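Local coordinates for globin domain-containing protein (Pseudomonas aeruginosa, PDB 1TU9), which binds heme in a globin fold and probably binds or carries oxygen, although its physiological role is unknown, at residues M58-Y63 and R123-I128; L93-L98 and A116-M121. All coordinates share one frame; numbering follows the deposited sequence.

Contact 1: M58-Y63 and R123-I128; sequences MNLVMY and RGIAVI. With HEM (protoporphyrin IX containing Fe), chain B.
Leu60 reaches across onto the backbone of Gly124, its CD1 methyl 3.8 Å from Gly124 CA, where helix 46-64 crosses helix 111-130, the E and H helices in globin lettering, beside the heme pocket. The CA atoms of Leu60 and Gly124 are only 5.6 Å apart, and the segments cross at 102°, with their axes 9.7 Å apart. With no side chain on Gly124, the isobutyl group can lie directly against main chain.

The apolar contacts continue to the heme. Leu60 CD1 also meets Ile128 CD1, while Leu60 CD2 faces Ile125 CG1. Leu60 CD2, Ile125 CG1 and Ile128 CD1 all touch the same heme vinyl carbon, CBB, with Leu60 CD2 at 3.7 Å from it. Leu60 is modelled in two conformers, and its contacts here, which belong to one of them, deserve caution. Ile128 also lies close to His79, the axial ligand of the iron.

On the other flank, with CG anti to the backbone N (chi1 170°), the Tyr63 ring passes obliquely by Gly124 CA and Arg123 O until its OH lies 3.4 Å from Val127 CG2. Leu72 of helix 70-78 packs on Leu60, Tyr63 and Val127 alike.

A water at the ring edge, in its plane, is hydrogen-bonded to Tyr63 OH at 2.7 Å and donates to Arg123 O. These segments thus adhere by van der Waals packing, and their one polar connection ties a phenol to a helix carbonyl through water.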
ATOM      1  N   MET A  58       0.687  -2.317  -7.456  1.00  6.49           N
ATOM      2  CA  MET A  58       0.180  -2.548  -8.806  1.00  7.34           C
ATOM      3  C   MET A  58      -1.058  -3.438  -8.784  1.00  6.98           C
ATOM      4  O   MET A  58      -2.010  -3.176  -9.507  1.00  7.38           O
ATOM      5  CB  MET A  58       1.249  -3.124  -9.725  1.00  7.36           C
ATOM      6  CG  MET A  58       2.322  -2.119 -10.041  1.00  8.62           C
ATOM      7  SD  MET A  58       3.656  -2.749 -11.065  1.00 10.78           S
ATOM      8  CE  MET A  58       2.809  -3.036 -12.578  1.00 11.07           C
ATOM      9  N   ASN A  59      -1.075  -4.469  -7.952  1.00  7.16           N
ATOM     10  CA  ASN A  59      -2.259  -5.326  -7.862  1.00  8.26           C
ATOM     11  C   ASN A  59      -3.488  -4.563  -7.366  1.00  7.72           C
ATOM     12  O   ASN A  59      -4.598  -4.786  -7.851  1.00  7.59           O
ATOM     13  CB  ASN A  59      -1.985  -6.569  -7.011  1.00  9.32           C
ATOM     14  CG  ASN A  59      -1.027  -7.549  -7.698  1.00 12.17           C
ATOM     15  OD1 ASN A  59      -0.991  -7.638  -8.926  1.00 15.21           O
ATOM     16  ND2 ASN A  59      -0.245  -8.258  -6.905  1.00 15.64           N
ATOM     17  N   LEU A  60      -3.297  -3.645  -6.423  0.50  7.90           N
ATOM     18  CA  LEU A  60      -4.414  -2.840  -5.925  0.50  9.00           C
ATOM     19  C   LEU A  60      -4.925  -1.898  -7.025  0.50  7.94           C
ATOM     20  O   LEU A  60      -6.129  -1.668  -7.142  0.50  7.47           O
ATOM     21  CB  LEU A  60      -4.024  -2.069  -4.643  0.50 10.24           C
ATOM     22  CG  LEU A  60      -4.892  -2.318  -3.393  0.50 14.22           C
ATOM     23  CD1 LEU A  60      -4.992  -3.767  -3.081  0.50 16.12           C
ATOM     24  CD2 LEU A  60      -4.371  -1.599  -2.165  0.50 16.29           C
ATOM     25  N   VAL A  61      -4.016  -1.363  -7.838  1.00  7.31           N
ATOM     26  CA  VAL A  61      -4.423  -0.522  -8.967  1.00  7.78           C
ATOM     27  C   VAL A  61      -5.167  -1.356 -10.022  1.00  8.10           C
ATOM     28  O   VAL A  61      -6.201  -0.936 -10.522  1.00  7.42           O
ATOM     29  CB  VAL A  61      -3.236   0.218  -9.575  1.00  7.52           C
ATOM     30  CG1 VAL A  61      -3.668   0.934 -10.845  1.00  9.04           C
ATOM     31  CG2 VAL A  61      -2.651   1.197  -8.549  1.00  7.95           C
ATOM     32  N   MET A  62      -4.671  -2.545 -10.326  0.50  9.23           N
ATOM     33  CA  MET A  62      -5.341  -3.393 -11.311  0.50 11.03           C
ATOM     34  C   MET A  62      -6.751  -3.752 -10.858  0.50  9.57           C
ATOM     35  O   MET A  62      -7.678  -3.711 -11.661  0.50  8.59           O
ATOM     36  CB  MET A  62      -4.520  -4.647 -11.599  0.50 12.32           C
ATOM     37  CG  MET A  62      -3.240  -4.348 -12.377  0.50 15.20           C
ATOM     38  SD  MET A  62      -2.429  -5.789 -13.048  0.50 18.09           S
ATOM     39  CE  MET A  62      -1.941  -6.510 -11.648  0.50 21.03           C
ATOM     40  N   TYR A  63      -6.924  -4.065  -9.579  1.00  8.14           N
ATOM     41  CA  TYR A  63      -8.257  -4.297  -9.026  1.00  7.89           C
ATOM     42  C   TYR A  63      -9.143  -3.066  -9.244  1.00  7.05           C
ATOM     43  O   TYR A  63     -10.270  -3.193  -9.737  1.00  7.32           O
ATOM     44  CB  TYR A  63      -8.148  -4.660  -7.541  1.00  8.08           C
ATOM     45  CG  TYR A  63      -9.471  -4.688  -6.836  1.00  8.19           C
ATOM     46  CD1 TYR A  63     -10.329  -5.764  -6.976  1.00  8.49           C
ATOM     47  CD2 TYR A  63      -9.872  -3.636  -6.041  1.00  8.81           C
ATOM     48  CE1 TYR A  63     -11.550  -5.789  -6.300  1.00  9.51           C
ATOM     49  CE2 TYR A  63     -11.095  -3.651  -5.390  1.00  9.74           C
ATOM     50  CZ  TYR A  63     -11.928  -4.726  -5.530  1.00  9.42           C
ATOM     51  OH  TYR A  63     -13.149  -4.754  -4.882  1.00 11.38           O
ATOM     52  N   ARG A 123     -10.194   1.062  -1.764  1.00  9.24           N
ATOM     53  CA  ARG A 123     -11.062   0.010  -2.287  1.00 10.35           C
ATOM     54  C   ARG A 123     -10.506  -1.356  -2.025  1.00 10.07           C
ATOM     55  O   ARG A 123     -11.220  -2.254  -1.581  1.00  9.97           O
ATOM     56  CB  ARG A 123     -11.204   0.119  -3.795  1.00 12.23           C
ATOM     57  CG  ARG A 123     -11.766   1.369  -4.224  1.00 13.62           C
ATOM     58  CD  ARG A 123     -11.513   1.638  -5.646  1.00 13.76           C
ATOM     59  NE  ARG A 123     -11.861   3.004  -5.853  1.00 12.59           N
ATOM     60  CZ  ARG A 123     -12.464   3.451  -6.933  1.00 13.06           C
ATOM     61  NH1 ARG A 123     -12.765   2.636  -7.928  1.00 14.52           N
ATOM     62  NH2 ARG A 123     -12.760   4.719  -7.009  1.00 14.29           N
ATOM     63  N   GLY A 124      -9.226  -1.523  -2.341  1.00  9.99           N
ATOM     64  CA  GLY A 124      -8.570  -2.800  -2.178  1.00 10.19           C
ATOM     65  C   GLY A 124      -8.314  -3.103  -0.722  1.00  9.54           C
ATOM     66  O   GLY A 124      -8.467  -4.242  -0.285  1.00 10.36           O
ATOM     67  N   ILE A 125      -7.941  -2.088   0.043  1.00  9.10           N
ATOM     68  CA  ILE A 125      -7.738  -2.237   1.487  1.00  9.89           C
ATOM     69  C   ILE A 125      -9.011  -2.753   2.135  1.00  9.45           C
ATOM     70  O   ILE A 125      -8.959  -3.596   3.025  1.00 10.23           O
ATOM     71  CB  ILE A 125      -7.293  -0.899   2.130  1.00  9.62           C
ATOM     72  CG1 ILE A 125      -5.825  -0.594   1.783  1.00 10.15           C
ATOM     73  CG2 ILE A 125      -7.465  -0.916   3.640  1.00 10.40           C
ATOM     74  CD1 ILE A 125      -5.387   0.814   2.109  1.00 11.14           C
ATOM     75  N   ALA A 126     -10.166  -2.262   1.703  1.00  9.78           N
ATOM     76  CA  ALA A 126     -11.444  -2.736   2.242  1.00 10.13           C
ATOM     77  C   ALA A 126     -11.605  -4.237   2.037  1.00  9.66           C
ATOM     78  O   ALA A 126     -12.040  -4.950   2.955  1.00 10.37           O
ATOM     79  CB  ALA A 126     -12.602  -1.997   1.598  1.00 10.32           C
ATOM     80  N   VAL A 127     -11.246  -4.728   0.863  1.00 10.32           N
ATOM     81  CA  VAL A 127     -11.341  -6.158   0.577  1.00 11.08           C
ATOM     82  C   VAL A 127     -10.413  -6.935   1.522  1.00 10.91           C
ATOM     83  O   VAL A 127     -10.821  -7.912   2.163  1.00 10.72           O
ATOM     84  CB  VAL A 127     -11.005  -6.474  -0.887  1.00 11.77           C
ATOM     85  CG1 VAL A 127     -11.003  -7.970  -1.141  1.00 12.83           C
ATOM     86  CG2 VAL A 127     -11.995  -5.773  -1.842  1.00 12.93           C
ATOM     87  N   ILE A 128      -9.170  -6.481   1.641  1.00 10.67           N
ATOM     88  CA  ILE A 128      -8.196  -7.182   2.467  1.00 11.04           C
ATOM     89  C   ILE A 128      -8.675  -7.247   3.912  1.00 10.95           C
ATOM     90  O   ILE A 128      -8.678  -8.330   4.519  1.00 10.56           O
ATOM     91  CB  ILE A 128      -6.818  -6.509   2.362  1.00 10.77           C
ATOM     92  CG1 ILE A 128      -6.281  -6.670   0.945  1.00 11.73           C
ATOM     93  CG2 ILE A 128      -5.838  -7.126   3.377  1.00 11.32           C
ATOM     94  CD1 ILE A 128      -5.100  -5.790   0.634  1.00 12.44           C
TER
HETATM   95  CHA HEM B 301       3.865  -9.601   3.111  1.00 12.52           C
HETATM   96  CHB HEM B 301       1.376  -6.428   0.256  1.00 14.50           C
HETATM   97  CHC HEM B 301      -0.379  -4.400   4.171  1.00 10.61           C
HETATM   98  CHD HEM B 301       2.712  -6.845   6.950  1.00  8.76           C
HETATM   99  C1A HEM B 301       3.269  -8.961   2.019  1.00 14.22           C
HETATM  100  C2A HEM B 301       3.369  -9.370   0.624  1.00 17.42           C
HETATM  101  C3A HEM B 301       2.709  -8.509  -0.153  1.00 16.33           C
HETATM  102  C4A HEM B 301       2.135  -7.489   0.693  1.00 13.87           C
HETATM  103  CMA HEM B 301       2.572  -8.591  -1.691  1.00 16.01           C
HETATM  104  CAA HEM B 301       4.114 -10.616   0.135  1.00 20.81           C
HETATM  105  CBA HEM B 301       3.088 -11.661  -0.324  1.00 23.66           C
HETATM  106  CGA HEM B 301       1.929 -11.834   0.638  1.00 23.55           C
HETATM  107  O1A HEM B 301       2.149 -12.335   1.765  1.00 26.53           O
HETATM  108  O2A HEM B 301       0.767 -11.487   0.289  1.00 25.21           O
HETATM  109  C1B HEM B 301       0.642  -5.597   1.047  1.00 13.41           C
HETATM  110  C2B HEM B 301      -0.286  -4.547   0.652  1.00 13.62           C
HETATM  111  C3B HEM B 301      -0.785  -3.985   1.749  1.00 12.54           C
HETATM  112  C4B HEM B 301      -0.150  -4.681   2.870  1.00 11.34           C
HETATM  113  CMB HEM B 301      -0.608  -4.149  -0.808  1.00 13.95           C
HETATM  114  CAB HEM B 301      -1.792  -2.807   1.847  1.00 11.81           C
HETATM  115  CBB HEM B 301      -2.854  -2.697   1.042  1.00 13.99           C
HETATM  116  C1C HEM B 301       0.371  -4.842   5.233  1.00  8.69           C
HETATM  117  C2C HEM B 301       0.299  -4.255   6.532  1.00  9.06           C
HETATM  118  C3C HEM B 301       1.166  -4.894   7.309  1.00  7.95           C
HETATM  119  C4C HEM B 301       1.795  -5.923   6.518  1.00  8.57           C
HETATM  120  CMC HEM B 301      -0.631  -3.095   6.892  1.00  9.94           C
HETATM  121  CAC HEM B 301       1.389  -4.580   8.793  1.00  9.59           C
HETATM  122  CBC HEM B 301       2.566  -4.729   9.381  1.00 10.49           C
HETATM  123  C1D HEM B 301       3.290  -7.829   6.207  1.00  8.94           C
HETATM  124  C2D HEM B 301       4.231  -8.765   6.736  1.00  9.45           C
HETATM  125  C3D HEM B 301       4.621  -9.638   5.571  1.00 10.69           C
HETATM  126  C4D HEM B 301       3.878  -9.139   4.425  1.00 11.61           C
HETATM  127  CMD HEM B 301       4.735  -8.848   8.180  1.00  9.52           C
HETATM  128  CAD HEM B 301       5.652 -10.769   5.667  1.00 10.84           C
HETATM  129  CBD HEM B 301       7.060 -10.150   5.717  1.00 11.02           C
HETATM  130  CGD HEM B 301       8.123 -11.214   5.922  1.00 10.51           C
HETATM  131  O1D HEM B 301       8.183 -11.792   7.038  1.00 10.52           O
HETATM  132  O2D HEM B 301       8.907 -11.504   4.977  1.00 10.01           O
HETATM  133  NA  HEM B 301       2.509  -7.811   1.996  1.00 14.03           N
HETATM  134  NB  HEM B 301       0.696  -5.665   2.418  1.00 11.36           N
HETATM  135  NC  HEM B 301       1.295  -5.862   5.233  1.00  9.27           N
HETATM  136  ND  HEM B 301       3.102  -8.075   4.862  1.00  9.74           N
HETATM  137 FE   HEM B 301       1.923  -6.981   3.615  1.00 11.32          FE
HETATM  138  O   HOH W   1     -13.600  -2.935  -2.983  1.00 15.80           O

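Contact 2: L93-L98 and A116-M121; sequences LWLDAL and AWRDVM. With HEM (protoporphyrin IX containing Fe), chain B; PPI (propanoic acid), chain C.
Leu95 and Leu98 pack against Met121 where two helices of the globin fold, 90-105 and 111-130, run roughly antiparallel; the segments make an angle of 145°, their axes 10.8 Å apart. In the usual globin lettering these are the G and H helices.

The tight side is apolar. Leu95 CD1 lies 3.8 Å from Met121 CB, and Leu98 CD2 touches both Met121 CG and, obliquely, the benzo ring of Trp117, 3.8 Å from Trp117 CE3. The Met121 chain turns at its CB-CG bond (chi2 -71°), which helps bring the sulfur to the edge of Trp94 in the ring plane, Met121 SD 3.9 Å from Trp94 CH2, a Met-aromatic contact. Trp94 in turn belongs to the heme pocket: the vinyl carbon CAB of the heme lies over the centre of one indole face, 3.3 Å above its plane. At another edge is C3 of propanoic acid, whose O1 binds the heme iron. Phe26 and Phe30 make edge-to-face contacts with Trp94.

Toward the surface the helices are joined by a long arginine and a short carboxylate. The straight aliphatic chain of Arg118 passes Leu95, with Arg118 NH1 3.4 Å from Leu95 CD2, to reach Asp96. A water accepts from Arg118 NH1 and donates to Asp96 OD1, closing a second path beside the salt bridge. In that bridge Arg118 NH2 meets the anti side of Asp96 OD1 at 2.9 Å, with an N-H...O angle of 163°.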
ATOM      1  N   LEU A  93      -2.246   3.126   8.975  1.00  8.94           N
ATOM      2  CA  LEU A  93      -0.839   3.519   9.072  1.00  9.14           C
ATOM      3  C   LEU A  93      -0.091   3.276   7.771  1.00  8.31           C
ATOM      4  O   LEU A  93       0.757   4.088   7.374  1.00  8.83           O
ATOM      5  CB  LEU A  93      -0.160   2.783  10.224  1.00  9.52           C
ATOM      6  CG  LEU A  93      -0.756   2.990  11.617  1.00 12.29           C
ATOM      7  CD1 LEU A  93      -0.007   2.137  12.619  1.00 14.09           C
ATOM      8  CD2 LEU A  93      -0.743   4.456  12.016  1.00 14.35           C
ATOM      9  N   TRP A  94      -0.411   2.181   7.094  1.00  7.58           N
ATOM     10  CA  TRP A  94       0.153   1.882   5.782  1.00  7.53           C
ATOM     11  C   TRP A  94      -0.202   2.991   4.796  1.00  7.14           C
ATOM     12  O   TRP A  94       0.656   3.523   4.088  1.00  7.02           O
ATOM     13  CB  TRP A  94      -0.396   0.528   5.318  1.00  7.65           C
ATOM     14  CG  TRP A  94       0.142   0.013   4.015  1.00  7.60           C
ATOM     15  CD1 TRP A  94       1.178  -0.857   3.842  1.00  8.20           C
ATOM     16  CD2 TRP A  94      -0.348   0.294   2.693  1.00  7.51           C
ATOM     17  NE1 TRP A  94       1.378  -1.106   2.505  1.00  8.48           N
ATOM     18  CE2 TRP A  94       0.458  -0.403   1.778  1.00  7.68           C
ATOM     19  CE3 TRP A  94      -1.378   1.090   2.186  1.00  7.39           C
ATOM     20  CZ2 TRP A  94       0.260  -0.342   0.400  1.00  8.04           C
ATOM     21  CZ3 TRP A  94      -1.574   1.141   0.813  1.00  8.53           C
ATOM     22  CH2 TRP A  94      -0.766   0.430  -0.060  1.00  8.57           C
ATOM     23  N   LEU A  95      -1.466   3.378   4.779  1.00  7.13           N
ATOM     24  CA  LEU A  95      -1.917   4.381   3.830  1.00  7.35           C
ATOM     25  C   LEU A  95      -1.320   5.743   4.154  1.00  7.05           C
ATOM     26  O   LEU A  95      -0.906   6.475   3.252  1.00  7.19           O
ATOM     27  CB  LEU A  95      -3.450   4.427   3.772  1.00  7.63           C
ATOM     28  CG  LEU A  95      -4.037   5.327   2.680  1.00  8.49           C
ATOM     29  CD1 LEU A  95      -3.533   4.933   1.296  1.00 10.56           C
ATOM     30  CD2 LEU A  95      -5.553   5.211   2.750  1.00  9.92           C
ATOM     31  N   ASP A  96      -1.242   6.095   5.427  1.00  7.70           N
ATOM     32  CA  ASP A  96      -0.612   7.355   5.802  1.00  8.22           C
ATOM     33  C   ASP A  96       0.855   7.400   5.344  1.00  7.89           C
ATOM     34  O   ASP A  96       1.326   8.420   4.859  1.00  7.97           O
ATOM     35  CB  ASP A  96      -0.634   7.584   7.314  1.00  9.29           C
ATOM     36  CG  ASP A  96      -2.004   7.853   7.872  1.00 12.40           C
ATOM     37  OD1 ASP A  96      -2.927   8.203   7.124  1.00 13.42           O
ATOM     38  OD2 ASP A  96      -2.201   7.752   9.098  1.00 16.37           O
ATOM     39  N   ALA A  97       1.578   6.298   5.508  1.00  7.56           N
ATOM     40  CA  ALA A  97       2.985   6.243   5.134  1.00  7.35           C
ATOM     41  C   ALA A  97       3.134   6.362   3.618  1.00  6.66           C
ATOM     42  O   ALA A  97       4.043   7.047   3.117  1.00  6.92           O
ATOM     43  CB  ALA A  97       3.609   4.953   5.643  1.00  7.62           C
ATOM     44  N   LEU A  98       2.232   5.730   2.887  1.00  6.56           N
ATOM     45  CA  LEU A  98       2.212   5.825   1.438  1.00  6.75           C
ATOM     46  C   LEU A  98       1.978   7.251   0.977  1.00  6.59           C
ATOM     47  O   LEU A  98       2.696   7.756   0.107  1.00  6.37           O
ATOM     48  CB  LEU A  98       1.160   4.882   0.850  1.00  6.92           C
ATOM     49  CG  LEU A  98       1.042   4.892  -0.680  1.00  7.58           C
ATOM     50  CD1 LEU A  98       2.340   4.525  -1.371  1.00  9.15           C
ATOM     51  CD2 LEU A  98      -0.069   3.942  -1.111  1.00  8.17           C
ATOM     52  N   ALA A 116      -7.082  10.838  -4.783  1.00  7.17           N
ATOM     53  CA  ALA A 116      -7.157   9.706  -5.692  1.00  7.13           C
ATOM     54  C   ALA A 116      -6.441   8.488  -5.105  1.00  6.37           C
ATOM     55  O   ALA A 116      -6.951   7.380  -5.167  1.00  6.74           O
ATOM     56  CB  ALA A 116      -6.591  10.072  -7.058  1.00  6.91           C
ATOM     57  N   TRP A 117      -5.273   8.696  -4.510  1.00  6.40           N
ATOM     58  CA  TRP A 117      -4.575   7.597  -3.847  1.00  6.46           C
ATOM     59  C   TRP A 117      -5.427   7.006  -2.728  1.00  6.53           C
ATOM     60  O   TRP A 117      -5.542   5.792  -2.609  1.00  6.72           O
ATOM     61  CB  TRP A 117      -3.232   8.059  -3.276  1.00  6.24           C
ATOM     62  CG  TRP A 117      -2.093   8.019  -4.245  1.00  5.91           C
ATOM     63  CD1 TRP A 117      -1.533   9.064  -4.915  1.00  6.40           C
ATOM     64  CD2 TRP A 117      -1.368   6.856  -4.643  1.00  5.77           C
ATOM     65  NE1 TRP A 117      -0.497   8.616  -5.698  1.00  6.32           N
ATOM     66  CE2 TRP A 117      -0.374   7.261  -5.545  1.00  6.10           C
ATOM     67  CE3 TRP A 117      -1.450   5.500  -4.309  1.00  6.61           C
ATOM     68  CZ2 TRP A 117       0.533   6.371  -6.103  1.00  6.68           C
ATOM     69  CZ3 TRP A 117      -0.568   4.615  -4.876  1.00  6.43           C
ATOM     70  CH2 TRP A 117       0.422   5.057  -5.760  1.00  6.96           C
ATOM     71  N   ARG A 118      -6.008   7.850  -1.896  1.00  6.92           N
ATOM     72  CA  ARG A 118      -6.812   7.353  -0.780  1.00  8.20           C
ATOM     73  C   ARG A 118      -8.018   6.562  -1.262  1.00  8.68           C
ATOM     74  O   ARG A 118      -8.348   5.516  -0.708  1.00  8.55           O
ATOM     75  CB  ARG A 118      -7.185   8.501   0.168  1.00  9.32           C
ATOM     76  CG  ARG A 118      -5.971   8.940   0.984  1.00 11.37           C
ATOM     77  CD  ARG A 118      -6.243   9.884   2.142  1.00 12.65           C
ATOM     78  NE  ARG A 118      -5.044  10.092   2.952  1.00 14.37           N
ATOM     79  CZ  ARG A 118      -4.647   9.296   3.952  1.00 16.06           C
ATOM     80  NH1 ARG A 118      -5.362   8.237   4.320  1.00 16.27           N
ATOM     81  NH2 ARG A 118      -3.522   9.572   4.592  1.00 16.84           N
ATOM     82  N   ASP A 119      -8.653   7.040  -2.322  1.00  8.52           N
ATOM     83  CA  ASP A 119      -9.835   6.392  -2.893  1.00  8.72           C
ATOM     84  C   ASP A 119      -9.460   5.060  -3.538  1.00  8.38           C
ATOM     85  O   ASP A 119     -10.048   4.013  -3.230  1.00  9.73           O
ATOM     86  CB  ASP A 119     -10.444   7.384  -3.892  1.00  9.16           C
ATOM     87  CG  ASP A 119     -11.709   6.918  -4.542  1.00 10.73           C
ATOM     88  OD1 ASP A 119     -12.126   5.735  -4.439  1.00 13.52           O
ATOM     89  OD2 ASP A 119     -12.324   7.730  -5.254  1.00 12.27           O
ATOM     90  N   VAL A 120      -8.456   5.089  -4.408  1.00  8.42           N
ATOM     91  CA  VAL A 120      -8.057   3.910  -5.155  1.00  8.04           C
ATOM     92  C   VAL A 120      -7.473   2.836  -4.229  1.00  8.02           C
ATOM     93  O   VAL A 120      -7.822   1.666  -4.333  1.00  8.60           O
ATOM     94  CB  VAL A 120      -7.090   4.269  -6.308  1.00  8.14           C
ATOM     95  CG1 VAL A 120      -6.462   3.029  -6.931  1.00  8.94           C
ATOM     96  CG2 VAL A 120      -7.834   5.100  -7.356  1.00  8.43           C
ATOM     97  N   MET A 121      -6.578   3.213  -3.329  1.00  7.63           N
ATOM     98  CA  MET A 121      -6.044   2.227  -2.385  1.00  7.43           C
ATOM     99  C   MET A 121      -7.114   1.744  -1.414  1.00  7.91           C
ATOM    100  O   MET A 121      -7.128   0.565  -1.065  1.00  8.10           O
ATOM    101  CB  MET A 121      -4.866   2.786  -1.592  1.00  7.58           C
ATOM    102  CG  MET A 121      -3.665   3.171  -2.433  1.00  8.03           C
ATOM    103  SD  MET A 121      -2.769   1.755  -3.136  1.00  8.78           S
ATOM    104  CE  MET A 121      -3.393   1.751  -4.780  1.00  9.11           C
TER
HETATM  105  CHA HEM B 301       3.865  -9.601   3.111  1.00 12.52           C
HETATM  106  CHB HEM B 301       1.376  -6.428   0.256  1.00 14.50           C
HETATM  107  CHC HEM B 301      -0.379  -4.400   4.171  1.00 10.61           C
HETATM  108  CHD HEM B 301       2.712  -6.845   6.950  1.00  8.76           C
HETATM  109  C1A HEM B 301       3.269  -8.961   2.019  1.00 14.22           C
HETATM  110  C2A HEM B 301       3.369  -9.370   0.624  1.00 17.42           C
HETATM  111  C3A HEM B 301       2.709  -8.509  -0.153  1.00 16.33           C
HETATM  112  C4A HEM B 301       2.135  -7.489   0.693  1.00 13.87           C
HETATM  113  CMA HEM B 301       2.572  -8.591  -1.691  1.00 16.01           C
HETATM  114  CAA HEM B 301       4.114 -10.616   0.135  1.00 20.81           C
HETATM  115  CBA HEM B 301       3.088 -11.661  -0.324  1.00 23.66           C
HETATM  116  CGA HEM B 301       1.929 -11.834   0.638  1.00 23.55           C
HETATM  117  O1A HEM B 301       2.149 -12.335   1.765  1.00 26.53           O
HETATM  118  O2A HEM B 301       0.767 -11.487   0.289  1.00 25.21           O
HETATM  119  C1B HEM B 301       0.642  -5.597   1.047  1.00 13.41           C
HETATM  120  C2B HEM B 301      -0.286  -4.547   0.652  1.00 13.62           C
HETATM  121  C3B HEM B 301      -0.785  -3.985   1.749  1.00 12.54           C
HETATM  122  C4B HEM B 301      -0.150  -4.681   2.870  1.00 11.34           C
HETATM  123  CMB HEM B 301      -0.608  -4.149  -0.808  1.00 13.95           C
HETATM  124  CAB HEM B 301      -1.792  -2.807   1.847  1.00 11.81           C
HETATM  125  CBB HEM B 301      -2.854  -2.697   1.042  1.00 13.99           C
HETATM  126  C1C HEM B 301       0.371  -4.842   5.233  1.00  8.69           C
HETATM  127  C2C HEM B 301       0.299  -4.255   6.532  1.00  9.06           C
HETATM  128  C3C HEM B 301       1.166  -4.894   7.309  1.00  7.95           C
HETATM  129  C4C HEM B 301       1.795  -5.923   6.518  1.00  8.57           C
HETATM  130  CMC HEM B 301      -0.631  -3.095   6.892  1.00  9.94           C
HETATM  131  CAC HEM B 301       1.389  -4.580   8.793  1.00  9.59           C
HETATM  132  CBC HEM B 301       2.566  -4.729   9.381  1.00 10.49           C
HETATM  133  C1D HEM B 301       3.290  -7.829   6.207  1.00  8.94           C
HETATM  134  C2D HEM B 301       4.231  -8.765   6.736  1.00  9.45           C
HETATM  135  C3D HEM B 301       4.621  -9.638   5.571  1.00 10.69           C
HETATM  136  C4D HEM B 301       3.878  -9.139   4.425  1.00 11.61           C
HETATM  137  CMD HEM B 301       4.735  -8.848   8.180  1.00  9.52           C
HETATM  138  CAD HEM B 301       5.652 -10.769   5.667  1.00 10.84           C
HETATM  139  CBD HEM B 301       7.060 -10.150   5.717  1.00 11.02           C
HETATM  140  CGD HEM B 301       8.123 -11.214   5.922  1.00 10.51           C
HETATM  141  O1D HEM B 301       8.183 -11.792   7.038  1.00 10.52           O
HETATM  142  O2D HEM B 301       8.907 -11.504   4.977  1.00 10.01           O
HETATM  143  NA  HEM B 301       2.509  -7.811   1.996  1.00 14.03           N
HETATM  144  NB  HEM B 301       0.696  -5.665   2.418  1.00 11.36           N
HETATM  145  NC  HEM B 301       1.295  -5.862   5.233  1.00  9.27           N
HETATM  146  ND  HEM B 301       3.102  -8.075   4.862  1.00  9.74           N
HETATM  147 FE   HEM B 301       1.923  -6.981   3.615  1.00 11.32          FE
HETATM  148  C1  PPI C 302       4.016  -5.105   3.306  1.00 11.19           C
HETATM  149  C2  PPI C 302       3.130  -3.928   3.472  1.00 10.21           C
HETATM  150  C3  PPI C 302       3.994  -2.740   3.413  1.00 11.54           C
HETATM  151  O1  PPI C 302       3.606  -6.222   3.346  1.00 13.89           O
HETATM  152  O2  PPI C 302       5.336  -4.922   3.133  1.00 13.00           O
HETATM  153  O   HOH W   2      -5.218   6.144   6.499  1.00 18.32           O

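In the fold
From the N terminus, the chain passes through helices 5-17, 22-32 and 35-40 before helix 46-64 supplies the first half of contact 1. It then runs through helix 70-78 and the axial His79 to helix 90-105, where contact 2 opens, and helix 111-130 closes both. Contact 2 closes the shorter loop, with 17 residues between its segments, nested inside the 59 residues spanned by contact 1. Successive parts of helix 111-130 therefore tie helix 90-105 and helix 46-64 together beside the heme. The two contacts also adjoin: Leu60, in the conformer described, packs on Met121 O, and Ile125 CD1 meets Trp94 CE3, both residues being part of the heme pocket.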